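Long-range contact in alpha-l-arabinofuranosidase domain protein (Thermotoga maritima, PDB 4ATW), which hydrolyses the bonds of terminal non-reducing alpha-L-arabinofuranosyl residues, probably in plant polysaccharides, as a thermostable glycoside hydrolase: residues A[117-122]-A[163-168]. Residues are numbered along the deposited sequence; the frame is centred on the assembly and turned at random.
Sequences GAEPYI and NVKFWG
Strands 119-122 and 166-168 run parallel, their axes 22° apart and 4.8 Å at closest approach, with I122 bonded through both backbone polar atoms: its N donates to F166 O (3.1 Å), and its O receives the straighter bond from G168 N (2.8 Å, 165° at the hydrogen). Y121 pairs with F166 and I122 with W167, on alternate faces of the sheet. On the Y121 face, CD1 of the tyrosine ring lies 3.5 Å from F166 CB, while the edge of that ring reaches the backbone of G168, where a glycine probably lets it lie close. The phenolic OH of Y121 is hydrogen-bonded to D280, on strand 276-284. Turned to the other face, I122 lays its CB over the six-membered ring of W167, a CH-pi contact 4.2 Å from the centroid. Its branching serves two partners: with CG1 anti to the carbonyl carbon (chi1 -73°), I122 sends CD1 to V164 CG2, 3.7 Å away, and leaves CG2 against the indole. V164 also packs on the ring of P120, and its carbonyl accepts a bond from W167 NE1 that comes from above the carbonyl plane. Apolar residues suit this layer, which helices 106-116 and 131-141 cover. At the more exposed N-terminal end of the pair, long polar chains fit: bent E119 crosses extended K165, K165 NZ makes a weak salt bridge to E119 OE1 (3.4 Å), and E119 CG meets the F166 ring edge. An alanine here removes the carboxylate, which would probably free the K165 side chain to swing and loosen packing at that edge. Such neighbouring parallel strands, linked by helical chain in a right-handed beta-alpha-beta crossover, are the repeating element of the (beta/alpha)8 barrel, here its third and fourth strands.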
# COMPACT_ATOMS: atom_id res chain seq x y z
N GLY A 117 13.42 7.86 3.26
CA GLY A 117 12.50 8.97 3.50
C GLY A 117 11.04 8.58 3.68
O GLY A 117 10.13 9.28 3.20
N ALA A 118 10.81 7.46 4.36
CA ALA A 118 9.47 6.97 4.61
C ALA A 118 9.14 7.12 6.08
O ALA A 118 9.99 7.00 6.95
CB ALA A 118 9.33 5.53 4.20
N GLU A 119 7.88 7.40 6.34
CA GLU A 119 7.39 7.59 7.67
C GLU A 119 7.10 6.16 8.15
O GLU A 119 6.38 5.39 7.50
CB GLU A 119 6.13 8.46 7.58
CG GLU A 119 5.72 9.06 8.86
CD GLU A 119 6.73 10.03 9.33
OE1 GLU A 119 6.86 11.08 8.66
OE2 GLU A 119 7.38 9.74 10.38
N PRO A 120 7.69 5.76 9.28
CA PRO A 120 7.44 4.41 9.78
C PRO A 120 6.00 4.27 10.27
O PRO A 120 5.43 5.22 10.84
CB PRO A 120 8.44 4.26 10.90
CG PRO A 120 8.40 5.68 11.49
CD PRO A 120 8.42 6.58 10.27
N TYR A 121 5.45 3.09 10.03
CA TYR A 121 4.08 2.70 10.40
C TYR A 121 4.31 1.38 11.12
O TYR A 121 4.55 0.38 10.47
CB TYR A 121 3.26 2.49 9.14
CG TYR A 121 1.86 1.94 9.30
CD1 TYR A 121 1.30 1.69 10.55
CD2 TYR A 121 1.11 1.60 8.18
CE1 TYR A 121 0.02 1.10 10.68
CE2 TYR A 121 -0.16 1.03 8.29
CZ TYR A 121 -0.70 0.76 9.55
OH TYR A 121 -1.92 0.08 9.66
N ILE A 122 4.25 1.36 12.44
CA ILE A 122 4.52 0.13 13.19
C ILE A 122 3.23 -0.45 13.69
O ILE A 122 2.31 0.31 14.05
CB ILE A 122 5.38 0.42 14.42
CG1 ILE A 122 6.83 0.70 14.00
CG2 ILE A 122 5.28 -0.74 15.36
CD1 ILE A 122 7.68 1.31 15.09
N ASN A 163 9.68 9.23 16.69
CA ASN A 163 8.38 9.82 16.42
C ASN A 163 7.58 9.04 15.37
O ASN A 163 7.20 9.58 14.35
CB ASN A 163 8.56 11.25 15.96
CG ASN A 163 7.26 11.94 15.77
OD1 ASN A 163 6.36 11.78 16.61
ND2 ASN A 163 7.11 12.70 14.67
N VAL A 164 7.33 7.77 15.63
CA VAL A 164 6.56 6.95 14.70
C VAL A 164 5.15 7.47 14.81
O VAL A 164 4.56 7.45 15.90
CB VAL A 164 6.62 5.45 15.11
CG1 VAL A 164 5.86 4.58 14.15
CG2 VAL A 164 8.10 5.00 15.16
N LYS A 165 4.60 7.95 13.70
CA LYS A 165 3.25 8.54 13.68
C LYS A 165 2.06 7.60 13.50
O LYS A 165 0.95 7.93 13.90
CB LYS A 165 3.19 9.62 12.59
CG LYS A 165 4.32 10.62 12.67
CD LYS A 165 4.20 11.62 11.57
CE LYS A 165 5.39 12.57 11.53
NZ LYS A 165 5.29 13.57 10.38
N PHE A 166 2.29 6.45 12.89
CA PHE A 166 1.20 5.54 12.64
C PHE A 166 1.33 4.27 13.45
O PHE A 166 2.35 3.60 13.39
CB PHE A 166 1.15 5.17 11.16
CG PHE A 166 0.95 6.34 10.23
CD1 PHE A 166 2.01 7.17 9.88
CD2 PHE A 166 -0.29 6.62 9.68
CE1 PHE A 166 1.83 8.25 9.01
CE2 PHE A 166 -0.48 7.69 8.81
CZ PHE A 166 0.59 8.51 8.48
N TRP A 167 0.29 3.91 14.19
CA TRP A 167 0.37 2.65 14.93
C TRP A 167 -0.78 1.73 14.62
O TRP A 167 -1.92 2.09 14.80
CB TRP A 167 0.44 2.91 16.44
CG TRP A 167 1.73 3.58 16.85
CD1 TRP A 167 2.01 4.90 16.78
CD2 TRP A 167 2.91 2.94 17.33
NE1 TRP A 167 3.30 5.13 17.18
CE2 TRP A 167 3.87 3.94 17.52
CE3 TRP A 167 3.25 1.61 17.61
CZ2 TRP A 167 5.16 3.66 17.99
CZ3 TRP A 167 4.52 1.33 18.07
CH2 TRP A 167 5.47 2.35 18.25
N GLY A 168 -0.43 0.54 14.11
CA GLY A 168 -1.42 -0.45 13.75
C GLY A 168 -1.76 -1.19 15.02
O GLY A 168 -0.90 -1.86 15.57